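Local coordinates for mandelate racemase/muconate lactonizing enzyme family protein (Bradyrhizobium sp. ORS 278, PDB 3TOY), which belongs to the mandelate racemase/muconate lactonizing enzyme family of the enolase superfamily, pairing an N-terminal capping domain with a metal-binding barrel domain, at residues A[59-64]-A[370-375]; A[170-175]-A[207-212]; A[176-179]-A[183-186]; A[296-299]-A[303-306]. All coordinates share one frame; numbering follows the deposited sequence. Where two conformers were deposited one is given.

Contact 1: residues A[59-64]-A[370-375]; sequences LIDVTT and LAWNES
Leu59 and Asp61 of strand 50-64 both meet the indole of Trp372, where the end of the chain returns to the antiparallel sheet of the N-terminal capping domain found in this enolase-superfamily fold. Leu59 comes first and lies over the ring: its CB sits 4.0 Å from the centroid of the six-membered ring of Trp372, a CH-pi contact 17° off the ring normal. With CG beside the backbone N (chi1 -46°), the branch runs on across the indole and brings Leu59 CD2 within 3.9 Å of Trp372 CZ3. Ile60 turns its side chain to the other side of the strand, against helix 122-142, and contributes its carbonyl: Ile60 O stands 3.6 Å from Trp372 CZ2 at the ring edge. Asp61 then fixes the polar corner of the indole. His71 of strand 69-75 shares the same carboxylate oxygen and also sets its ring against Trp372, while Glu374 pairs with Arg35 of strand 29-47. The N-H bond is short and nearly straight: Trp372 NE1 reaches the syn lone pair of Asp61 OD1 at 2.6 Å, 175° at the hydrogen, with the oxygen almost exactly in the ring plane.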
loop_
_atom_site.group_PDB
_atom_site.type_symbol
_atom_site.label_atom_id
_atom_site.label_comp_id
_atom_site.label_asym_id
_atom_site.label_seq_id
_atom_site.Cartn_x
_atom_site.Cartn_y
_atom_site.Cartn_z
ATOM N N LEU A 59 -34.850 32.227 5.604
ATOM C CA LEU A 59 -35.624 31.735 6.737
ATOM C C LEU A 59 -36.713 30.830 6.211
ATOM O O LEU A 59 -37.478 31.217 5.319
ATOM C CB LEU A 59 -36.240 32.915 7.515
ATOM C CG LEU A 59 -35.289 34.078 7.799
ATOM C CD1 LEU A 59 -36.002 35.211 8.575
ATOM C CD2 LEU A 59 -34.043 33.585 8.575
ATOM N N ILE A 60 -36.779 29.620 6.751
ATOM C CA ILE A 60 -37.581 28.556 6.177
ATOM C C ILE A 60 -38.671 28.202 7.154
ATOM O O ILE A 60 -38.415 28.010 8.345
ATOM C CB ILE A 60 -36.696 27.288 5.886
ATOM C CG1 ILE A 60 -35.607 27.625 4.858
ATOM C CG2 ILE A 60 -37.537 26.095 5.489
ATOM C CD1 ILE A 60 -34.643 26.441 4.491
ATOM N N ASP A 61 -39.901 28.127 6.642
ATOM C CA ASP A 61 -41.051 27.727 7.445
ATOM C C ASP A 61 -41.743 26.550 6.800
ATOM O O ASP A 61 -42.122 26.598 5.635
ATOM C CB ASP A 61 -42.051 28.881 7.582
ATOM C CG ASP A 61 -41.442 30.089 8.239
ATOM O OD1 ASP A 61 -40.867 29.948 9.330
ATOM O OD2 ASP A 61 -41.529 31.192 7.667
ATOM N N VAL A 62 -41.930 25.495 7.565
ATOM C CA VAL A 62 -42.621 24.333 7.054
ATOM C C VAL A 62 -43.904 24.151 7.855
ATOM O O VAL A 62 -43.875 23.725 9.004
ATOM C CB VAL A 62 -41.753 23.049 7.155
ATOM C CG1 VAL A 62 -42.567 21.817 6.726
ATOM C CG2 VAL A 62 -40.474 23.188 6.306
ATOM N N THR A 63 -45.041 24.466 7.237
ATOM C CA THR A 63 -46.310 24.392 7.950
ATOM C C THR A 63 -46.802 22.961 7.913
ATOM O O THR A 63 -46.625 22.267 6.910
ATOM C CB THR A 63 -47.386 25.321 7.313
ATOM O OG1 THR A 63 -47.634 24.904 5.967
ATOM C CG2 THR A 63 -46.921 26.767 7.304
ATOM N N THR A 64 -47.427 22.535 9.004
ATOM C CA THR A 64 -47.987 21.199 9.116
ATOM C C THR A 64 -49.482 21.294 9.413
ATOM O O THR A 64 -50.015 22.389 9.600
ATOM C CB THR A 64 -47.337 20.422 10.267
ATOM O OG1 THR A 64 -47.827 20.904 11.528
ATOM C CG2 THR A 64 -45.808 20.600 10.215
ATOM N N LEU A 370 -35.828 27.970 17.219
ATOM C CA LEU A 370 -35.781 28.975 16.168
ATOM C C LEU A 370 -37.204 29.477 15.894
ATOM O O LEU A 370 -38.001 28.780 15.278
ATOM C CB LEU A 370 -35.178 28.392 14.883
ATOM C CG LEU A 370 -33.733 27.864 14.952
ATOM C CD1 LEU A 370 -33.314 27.328 13.578
ATOM C CD2 LEU A 370 -32.792 28.949 15.404
ATOM N N ALA A 371 -37.523 30.659 16.394
ATOM C CA ALA A 371 -38.795 31.316 16.086
ATOM C C ALA A 371 -38.416 32.726 15.710
ATOM O O ALA A 371 -37.467 33.282 16.268
ATOM C CB ALA A 371 -39.701 31.305 17.287
ATOM N N TRP A 372 -39.134 33.310 14.761
ATOM C CA TRP A 372 -38.726 34.591 14.227
ATOM C C TRP A 372 -39.256 35.780 15.029
ATOM O O TRP A 372 -40.418 35.810 15.441
ATOM C CB TRP A 372 -39.187 34.738 12.784
ATOM C CG TRP A 372 -39.068 33.491 11.984
ATOM C CD1 TRP A 372 -40.074 32.826 11.338
ATOM C CD2 TRP A 372 -37.870 32.740 11.747
ATOM N NE1 TRP A 372 -39.571 31.718 10.705
ATOM C CE2 TRP A 372 -38.222 31.638 10.942
ATOM C CE3 TRP A 372 -36.535 32.899 12.134
ATOM C CZ2 TRP A 372 -37.289 30.693 10.518
ATOM C CZ3 TRP A 372 -35.608 31.958 11.714
ATOM C CH2 TRP A 372 -35.991 30.869 10.916
ATOM N N ASN A 373 -38.377 36.748 15.249
ATOM C CA ASN A 373 -38.787 38.089 15.640
ATOM C C ASN A 373 -39.306 38.776 14.369
ATOM O O ASN A 373 -38.543 39.370 13.606
ATOM C CB ASN A 373 -37.592 38.832 16.230
ATOM C CG ASN A 373 -37.889 40.295 16.518
ATOM O OD1 ASN A 373 -38.972 40.801 16.216
ATOM N ND2 ASN A 373 -36.914 40.982 17.101
ATOM N N GLU A 374 -40.613 38.670 14.131
ATOM C CA GLU A 374 -41.198 39.174 12.882
ATOM C C GLU A 374 -40.965 40.667 12.592
ATOM O O GLU A 374 -40.802 41.061 11.434
ATOM C CB GLU A 374 -42.693 38.840 12.815
ATOM C CG GLU A 374 -42.990 37.350 12.672
ATOM C CD GLU A 374 -42.575 36.805 11.322
ATOM O OE1 GLU A 374 -42.209 37.613 10.440
ATOM O OE2 GLU A 374 -42.619 35.571 11.141
ATOM N N SER A 375 -40.963 41.509 13.621
ATOM C CA SER A 375 -40.744 42.925 13.368
ATOM C C SER A 375 -39.340 43.123 12.786
ATOM O O SER A 375 -39.131 43.924 11.878
ATOM C CB SER A 375 -40.999 43.778 14.624
ATOM O OG SER A 375 -39.908 43.759 15.528
#

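Contact 2: residues A[170-175]-A[207-212]; sequences DDERTL and RALLGP
Leu209 points from helix 196-210 at helix 168-181 and meets two side chains there, Leu175 and Glu172. Its CG is anti to the backbone N (chi1 165°), which carries the two methyls out from the helix so that each finds a different partner. Leu209 CD2 goes to Leu175 CD1 at 3.9 Å, the two leucines crossing at a slant. Leu209 CD1 lies 4.0 Å from Glu172 OE2 and packs beside an extended side chain whose carboxylate is directed to Arg176 in a salt bridge. The acid therefore offers Leu209 only a van der Waals contact at the margin of the interface. Leu175, the buried member, also has Leu210 beside it: Leu210 CD2 approaches Leu175 CB at 4.3 Å, and Leu210 continues inward onto Leu216 of strand 215-219. No hydrogen bond spans the two segments. Beyond Leu210 the helix gives way to Gly211, which has positive phi; Arg207 NH1 reaches Gly211 O at 2.9 Å and also bonds to Ile214 O, spanning the loop that leads to strand 215-219. This is apolar packing between two successive outer helices of the barrel domain, as expected where beta-alpha units of a TIM-type barrel stand side by side.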
loop_
_atom_site.group_PDB
_atom_site.type_symbol
_atom_site.label_atom_id
_atom_site.label_comp_id
_atom_site.label_asym_id
_atom_site.label_seq_id
_atom_site.Cartn_x
_atom_site.Cartn_y
_atom_site.Cartn_z
ATOM N N ASP A 170 -5.894 46.857 17.673
ATOM C CA ASP A 170 -7.212 47.406 17.355
ATOM C C ASP A 170 -8.400 46.627 17.928
ATOM O O ASP A 170 -9.493 47.177 18.069
ATOM C CB ASP A 170 -7.376 47.544 15.835
ATOM C CG ASP A 170 -6.543 48.682 15.250
ATOM O OD1 ASP A 170 -5.302 48.687 15.422
ATOM O OD2 ASP A 170 -7.134 49.574 14.605
ATOM N N ASP A 171 -8.201 45.351 18.255
ATOM C CA ASP A 171 -9.335 44.492 18.606
ATOM C C ASP A 171 -9.313 44.034 20.053
ATOM O O ASP A 171 -10.114 43.191 20.452
ATOM C CB ASP A 171 -9.403 43.270 17.679
ATOM C CG ASP A 171 -9.896 43.616 16.293
ATOM O OD1 ASP A 171 -10.970 44.236 16.180
ATOM O OD2 ASP A 171 -9.219 43.246 15.309
ATOM N N GLU A 172 -8.408 44.603 20.841
ATOM C CA GLU A 172 -8.290 44.254 22.244
ATOM C C GLU A 172 -9.609 44.326 23.024
ATOM O O GLU A 172 -9.933 43.414 23.793
ATOM C CB GLU A 172 -7.239 45.130 22.915
ATOM C CG GLU A 172 -7.153 44.940 24.410
ATOM C CD GLU A 172 -5.959 45.657 24.996
ATOM O OE1 GLU A 172 -5.433 46.565 24.319
ATOM O OE2 GLU A 172 -5.544 45.308 26.124
ATOM N N ARG A 173 -10.362 45.410 22.849
ATOM C CA ARG A 173 -11.594 45.587 23.618
ATOM C C ARG A 173 -12.557 44.439 23.338
ATOM O O ARG A 173 -13.148 43.859 24.251
ATOM C CB ARG A 173 -12.264 46.930 23.292
ATOM N N THR A 174 -12.711 44.111 22.062
ATOM C CA THR A 174 -13.611 43.038 21.672
ATOM C C THR A 174 -13.170 41.697 22.261
ATOM O O THR A 174 -14.009 40.902 22.687
ATOM C CB THR A 174 -13.706 42.930 20.152
ATOM O OG1 THR A 174 -13.948 44.235 19.612
ATOM C CG2 THR A 174 -14.832 41.980 19.749
ATOM N N LEU A 175 -11.859 41.459 22.307
ATOM C CA LEU A 175 -11.348 40.160 22.750
ATOM C C LEU A 175 -11.407 40.021 24.263
ATOM O O LEU A 175 -11.691 38.943 24.777
ATOM C CB LEU A 175 -9.931 39.907 22.232
ATOM C CG LEU A 175 -9.847 39.826 20.709
ATOM C CD1 LEU A 175 -8.386 39.838 20.254
ATOM C CD2 LEU A 175 -10.588 38.585 20.190
ATOM N N ARG A 207 -1.331 35.883 20.413
ATOM C CA ARG A 207 -0.827 34.985 21.454
ATOM C C ARG A 207 -0.207 35.786 22.602
ATOM O O ARG A 207 -0.275 35.375 23.767
ATOM C CB ARG A 207 0.197 33.985 20.864
ATOM C CG ARG A 207 0.818 32.993 21.841
ATOM C CD ARG A 207 -0.241 32.194 22.615
ATOM N NE ARG A 207 -0.794 31.048 21.882
ATOM C CZ ARG A 207 -1.957 30.472 22.178
ATOM N NH1 ARG A 207 -2.706 30.962 23.162
ATOM N NH2 ARG A 207 -2.393 29.420 21.482
ATOM N N ALA A 208 0.397 36.927 22.272
ATOM C CA ALA A 208 0.996 37.797 23.284
ATOM C C ALA A 208 -0.088 38.491 24.108
ATOM O O ALA A 208 0.051 38.651 25.320
ATOM C CB ALA A 208 1.920 38.825 22.640
ATOM N N LEU A 209 -1.171 38.885 23.448
ATOM C CA LEU A 209 -2.276 39.558 24.114
ATOM C C LEU A 209 -3.088 38.625 25.010
ATOM O O LEU A 209 -3.377 38.957 26.158
ATOM C CB LEU A 209 -3.210 40.183 23.088
ATOM C CG LEU A 209 -4.558 40.574 23.688
ATOM C CD1 LEU A 209 -4.378 41.702 24.699
ATOM C CD2 LEU A 209 -5.535 40.979 22.593
ATOM N N LEU A 210 -3.436 37.456 24.477
ATOM C CA LEU A 210 -4.360 36.519 25.127
ATOM C C LEU A 210 -3.672 35.578 26.107
ATOM O O LEU A 210 -4.326 34.976 26.974
ATOM C CB LEU A 210 -5.107 35.691 24.070
ATOM C CG LEU A 210 -6.093 36.428 23.175
ATOM C CD1 LEU A 210 -6.581 35.526 22.070
ATOM C CD2 LEU A 210 -7.258 36.964 23.986
ATOM N N GLY A 211 -2.360 35.433 25.957
ATOM C CA GLY A 211 -1.586 34.526 26.804
ATOM C C GLY A 211 -1.691 33.060 26.413
ATOM O O GLY A 211 -2.380 32.717 25.452
ATOM N N PRO A 212 -1.017 32.178 27.170
ATOM C CA PRO A 212 -0.932 30.760 26.826
ATOM C C PRO A 212 -2.208 29.943 27.061
ATOM O O PRO A 212 -2.334 28.844 26.517
ATOM C CB PRO A 212 0.180 30.254 27.742
ATOM C CG PRO A 212 0.107 31.159 28.931
ATOM C CD PRO A 212 -0.195 32.507 28.349
#

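Contact 3: residues A[176-179]-A[183-186]; sequences RTAC and GFRA
Cys179, Phe184 and Ala178 bury the most surface where the chain leaves helix 168-181 and doubles back. Cys179 lies against the backbone of the returning segment: its CA is 3.6 Å from Phe184 O, and with the sulfur beside its own backbone N (chi1 -67°), Cys179 SG also comes to 3.7 Å from that oxygen, which is buried against it. Phe184 folds back toward the helix, bringing the edge of its ring close to Ala178 O, while Phe184 CD2 touches Ala178 CB at 4.0 Å. The same carbonyl receives the bond that closes the turn, Phe184 N to Ala178 O at 3.2 Å and 153° at the hydrogen. Between them, Gly183 takes positive phi (74°) as the first residue to leave the helical conformation, and its CA gives a CH...O contact to Cys179 O at 3.3 Å. Arg185 starts away from the helix, but its chain bends at chi2 and chi3 and curls back, so that Arg185 NH2 ends 2.6 Å from Cys179 O and the guanidinium lies over Gly183 O. The loop thus joins helix 168-181 to strand 186-190. Phe184 packs inward on Ala159 and Asp161 of strand 157-162, Ala178 also touches Asp161, and the backbone of Arg185 already pairs with Ala215 of the next parallel strand, 215-219.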
loop_
_atom_site.group_PDB
_atom_site.type_symbol
_atom_site.label_atom_id
_atom_site.label_comp_id
_atom_site.label_asym_id
_atom_site.label_seq_id
_atom_site.Cartn_x
_atom_site.Cartn_y
_atom_site.Cartn_z
ATOM N N ARG A 176 -11.135 41.121 24.967
ATOM C CA ARG A 176 -11.333 41.181 26.411
ATOM C C ARG A 176 -12.781 40.893 26.781
ATOM O O ARG A 176 -13.059 40.104 27.682
ATOM C CB ARG A 176 -10.925 42.555 26.946
ATOM C CG ARG A 176 -9.576 42.546 27.640
ATOM C CD ARG A 176 -8.590 41.696 26.866
ATOM N NE ARG A 176 -7.506 41.208 27.711
ATOM C CZ ARG A 176 -6.647 41.999 28.346
ATOM N NH1 ARG A 176 -6.761 43.318 28.245
ATOM N NH2 ARG A 176 -5.685 41.469 29.089
ATOM N N THR A 177 -13.708 41.531 26.082
ATOM C CA THR A 177 -15.120 41.268 26.313
ATOM C C THR A 177 -15.433 39.792 26.065
ATOM O O THR A 177 -16.100 39.141 26.869
ATOM C CB THR A 177 -16.019 42.134 25.418
ATOM O OG1 THR A 177 -15.762 43.527 25.675
ATOM C CG2 THR A 177 -17.497 41.822 25.680
ATOM N N ALA A 178 -14.935 39.262 24.952
ATOM C CA ALA A 178 -15.186 37.869 24.618
ATOM C C ALA A 178 -14.698 36.923 25.719
ATOM O O ALA A 178 -15.424 36.024 26.131
ATOM C CB ALA A 178 -14.537 37.517 23.277
ATOM N N CYS A 179 -13.469 37.126 26.191
ATOM C CA CYS A 179 -12.858 36.209 27.160
ATOM C C CYS A 179 -13.295 36.454 28.601
ATOM O O CYS A 179 -13.521 35.509 29.365
ATOM C CB CYS A 179 -11.329 36.280 27.087
ATOM S SG CYS A 179 -10.628 35.647 25.544
ATOM N N GLY A 183 -16.699 34.518 28.767
ATOM C CA GLY A 183 -15.990 33.355 29.269
ATOM C C GLY A 183 -15.391 32.457 28.191
ATOM O O GLY A 183 -15.056 31.311 28.471
ATOM N N PHE A 184 -15.272 32.966 26.965
ATOM C CA PHE A 184 -14.611 32.204 25.873
ATOM C C PHE A 184 -13.185 31.821 26.247
ATOM O O PHE A 184 -12.435 32.649 26.758
ATOM C CB PHE A 184 -14.570 33.028 24.583
ATOM C CG PHE A 184 -15.841 32.970 23.781
ATOM C CD1 PHE A 184 -16.222 31.796 23.141
ATOM C CD2 PHE A 184 -16.650 34.089 23.649
ATOM C CE1 PHE A 184 -17.391 31.730 22.397
ATOM C CE2 PHE A 184 -17.826 34.038 22.903
ATOM C CZ PHE A 184 -18.199 32.856 22.274
ATOM N N ARG A 185 -12.812 30.572 25.982
ATOM C CA ARG A 185 -11.459 30.105 26.233
ATOM C C ARG A 185 -10.795 29.675 24.919
ATOM O O ARG A 185 -9.783 28.997 24.927
ATOM C CB ARG A 185 -11.475 28.926 27.220
ATOM C CG ARG A 185 -11.902 29.282 28.653
ATOM C CD ARG A 185 -10.832 30.087 29.404
ATOM N NE ARG A 185 -11.013 31.530 29.239
ATOM C CZ ARG A 185 -11.622 32.322 30.121
ATOM N NH1 ARG A 185 -12.098 31.823 31.257
ATOM N NH2 ARG A 185 -11.751 33.619 29.869
ATOM N N ALA A 186 -11.387 30.078 23.799
ATOM C CA ALA A 186 -10.883 29.733 22.476
ATOM C C ALA A 186 -11.359 30.784 21.477
ATOM O O ALA A 186 -12.524 31.187 21.517
ATOM C CB ALA A 186 -11.377 28.333 22.081
#

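Contact 4: residues A[296-299]-A[303-306]; sequences MKVG and GWLN. With P4C (O-acetaldehydyl-hexaethylene glycol), chain H.
Gly299 O accepts the amide of Gly303, N to O 2.9 Å and 154° at the hydrogen, as the loop after strand 290-291 enters helix 300-314. This is a first-turn bond of the helix. The backbones come close: the CA atoms of Gly299 and Gly303 are 4.1 Å apart, and Gly303 CA adds a CH...O contact to Val298 O at 3.3 Å. Two glycines face each other here with no side chain between loop and helix, which is how the two backbones can lie so near. Val298 O is buried at this point without a hydrogen-bond partner in the model. Val298 itself points at the helix. Its CG1, placed between the backbone N and the carbonyl carbon (chi1 81°), approaches Trp304 N at 3.8 Å and Trp304 CB at 4.2 Å, and lies near the plane of the indole at its edge. At the far end of that ring, Trp304 NE1 is hydrogen-bonded to Thr334 OG1. On the ligand side of the helix, Leu305 lays CD1 3.6 Å from C9 of P4C, while the ligand's O1 makes a weak hydrogen bond to Leu305 O at 3.3 Å. Asn306 lies alongside the ligand's O16 through its backbone. A glycine-tight loop-to-helix junction thus opens an outer helix of the TIM-type barrel domain, and the helix lines a pocket that holds P4C.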
loop_
_atom_site.group_PDB
_atom_site.type_symbol
_atom_site.label_atom_id
_atom_site.label_comp_id
_atom_site.label_asym_id
_atom_site.label_seq_id
_atom_site.Cartn_x
_atom_site.Cartn_y
_atom_site.Cartn_z
ATOM N N MET A 296 -25.921 23.006 6.870
ATOM C CA MET A 296 -26.525 23.375 5.580
ATOM C C MET A 296 -26.007 22.523 4.430
ATOM O O MET A 296 -26.610 22.497 3.365
ATOM C CB MET A 296 -26.170 24.803 5.183
ATOM C CG MET A 296 -26.480 25.885 6.147
ATOM S SD MET A 296 -26.175 27.421 5.242
ATOM C CE MET A 296 -24.381 27.571 5.216
ATOM N N LYS A 297 -24.858 21.870 4.611
ATOM C CA LYS A 297 -24.226 21.167 3.459
ATOM C C LYS A 297 -24.072 19.669 3.726
ATOM O O LYS A 297 -23.995 18.857 2.798
ATOM C CB LYS A 297 -22.862 21.786 3.159
ATOM C CG LYS A 297 -22.941 23.232 2.700
ATOM C CD LYS A 297 -21.620 23.727 2.155
ATOM C CE LYS A 297 -21.765 25.100 1.495
ATOM N NZ LYS A 297 -20.495 25.598 0.886
ATOM N N VAL A 298 -24.072 19.308 4.997
ATOM C CA VAL A 298 -24.001 17.898 5.402
ATOM C C VAL A 298 -25.312 17.101 5.278
ATOM O O VAL A 298 -25.305 15.878 5.465
ATOM C CB VAL A 298 -23.438 17.781 6.838
ATOM C CG1 VAL A 298 -24.537 18.039 7.859
ATOM C CG2 VAL A 298 -22.863 16.373 7.093
ATOM N N GLY A 299 -26.424 17.759 4.925
ATOM C CA GLY A 299 -27.734 17.063 4.896
ATOM C C GLY A 299 -28.575 17.259 6.153
ATOM O O GLY A 299 -29.344 16.372 6.546
ATOM N N GLY A 303 -28.374 14.078 8.002
ATOM C CA GLY A 303 -27.018 13.875 7.430
ATOM C C GLY A 303 -25.933 13.960 8.517
ATOM O O GLY A 303 -24.986 13.140 8.542
ATOM N N TRP A 304 -26.062 14.924 9.425
ATOM C CA TRP A 304 -25.107 15.076 10.542
ATOM C C TRP A 304 -24.955 13.794 11.337
ATOM O O TRP A 304 -23.819 13.375 11.661
ATOM C CB TRP A 304 -25.545 16.206 11.488
ATOM C CG TRP A 304 -24.657 16.383 12.670
ATOM C CD1 TRP A 304 -24.582 15.584 13.748
ATOM C CD2 TRP A 304 -23.698 17.427 12.870
ATOM N NE1 TRP A 304 -23.634 16.052 14.625
ATOM C CE2 TRP A 304 -23.070 17.180 14.101
ATOM C CE3 TRP A 304 -23.294 18.529 12.114
ATOM C CZ2 TRP A 304 -22.075 18.000 14.611
ATOM C CZ3 TRP A 304 -22.301 19.338 12.614
ATOM C CH2 TRP A 304 -21.713 19.081 13.860
ATOM N N LEU A 305 -26.087 13.169 11.683
ATOM C CA LEU A 305 -26.049 11.954 12.501
ATOM C C LEU A 305 -25.298 10.797 11.813
ATOM O O LEU A 305 -24.595 10.012 12.476
ATOM C CB LEU A 305 -27.466 11.521 12.917
ATOM C CG LEU A 305 -28.185 12.515 13.839
ATOM C CD1 LEU A 305 -29.665 12.124 13.962
ATOM C CD2 LEU A 305 -27.539 12.643 15.228
ATOM N N ASN A 306 -25.447 10.669 10.504
ATOM C CA ASN A 306 -24.691 9.686 9.725
ATOM C C ASN A 306 -23.196 9.982 9.873
ATOM O O ASN A 306 -22.390 9.096 10.198
ATOM C CB ASN A 306 -25.087 9.806 8.246
ATOM C CG ASN A 306 -24.477 8.719 7.339
ATOM O OD1 ASN A 306 -23.246 8.481 7.288
ATOM N ND2 ASN A 306 -25.358 8.092 6.550
HETATM O O1 P4C H . -24.819 8.122 15.194
HETATM C C2 P4C H . -25.298 9.410 15.611
HETATM C C3 P4C H . -25.870 9.354 17.025
HETATM O O4 P4C H . -27.264 9.029 16.990
HETATM C C5 P4C H . -28.003 9.697 18.028
HETATM C C6 P4C H . -29.457 9.231 18.085
HETATM O O7 P4C H . -30.204 9.790 17.005
HETATM C C8 P4C H . -31.423 9.111 16.683
HETATM C C9 P4C H . -31.883 9.595 15.308
HETATM O O10 P4C H . -31.734 8.545 14.345
HETATM C C11 P4C H . -31.684 9.010 12.996
HETATM C C12 P4C H . -31.254 7.862 12.085
HETATM O O13 P4C H . -29.845 7.620 12.190
HETATM C C14 P4C H . -29.378 6.765 11.139
HETATM C C15 P4C H . -27.944 6.326 11.429
HETATM O O16 P4C H . -27.024 7.288 10.905
#

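In the fold
Contacts 2 and 3 form one continuous patch: both use helix 168-181, their centres lie 9 Å apart, and Leu210 CD2 packs on Cys179 SG at 3.9 Å. Contact 4 belongs to the same barrel domain but lies beyond the chain's centre, its own centre 34 Å from that of contact 2. Contact 1 joins the capping sheet to the returning C-terminal segment, and its sequence loop encloses the other three; contact 4 is nearest to it, about 8 Å between closest atoms. Two different P4C molecules are involved, one touching Pro212 of contact 2 and the other Leu305 and Asn306 of contact 4. A bound calcium ion lies about 13 Å from the side chain of Trp304.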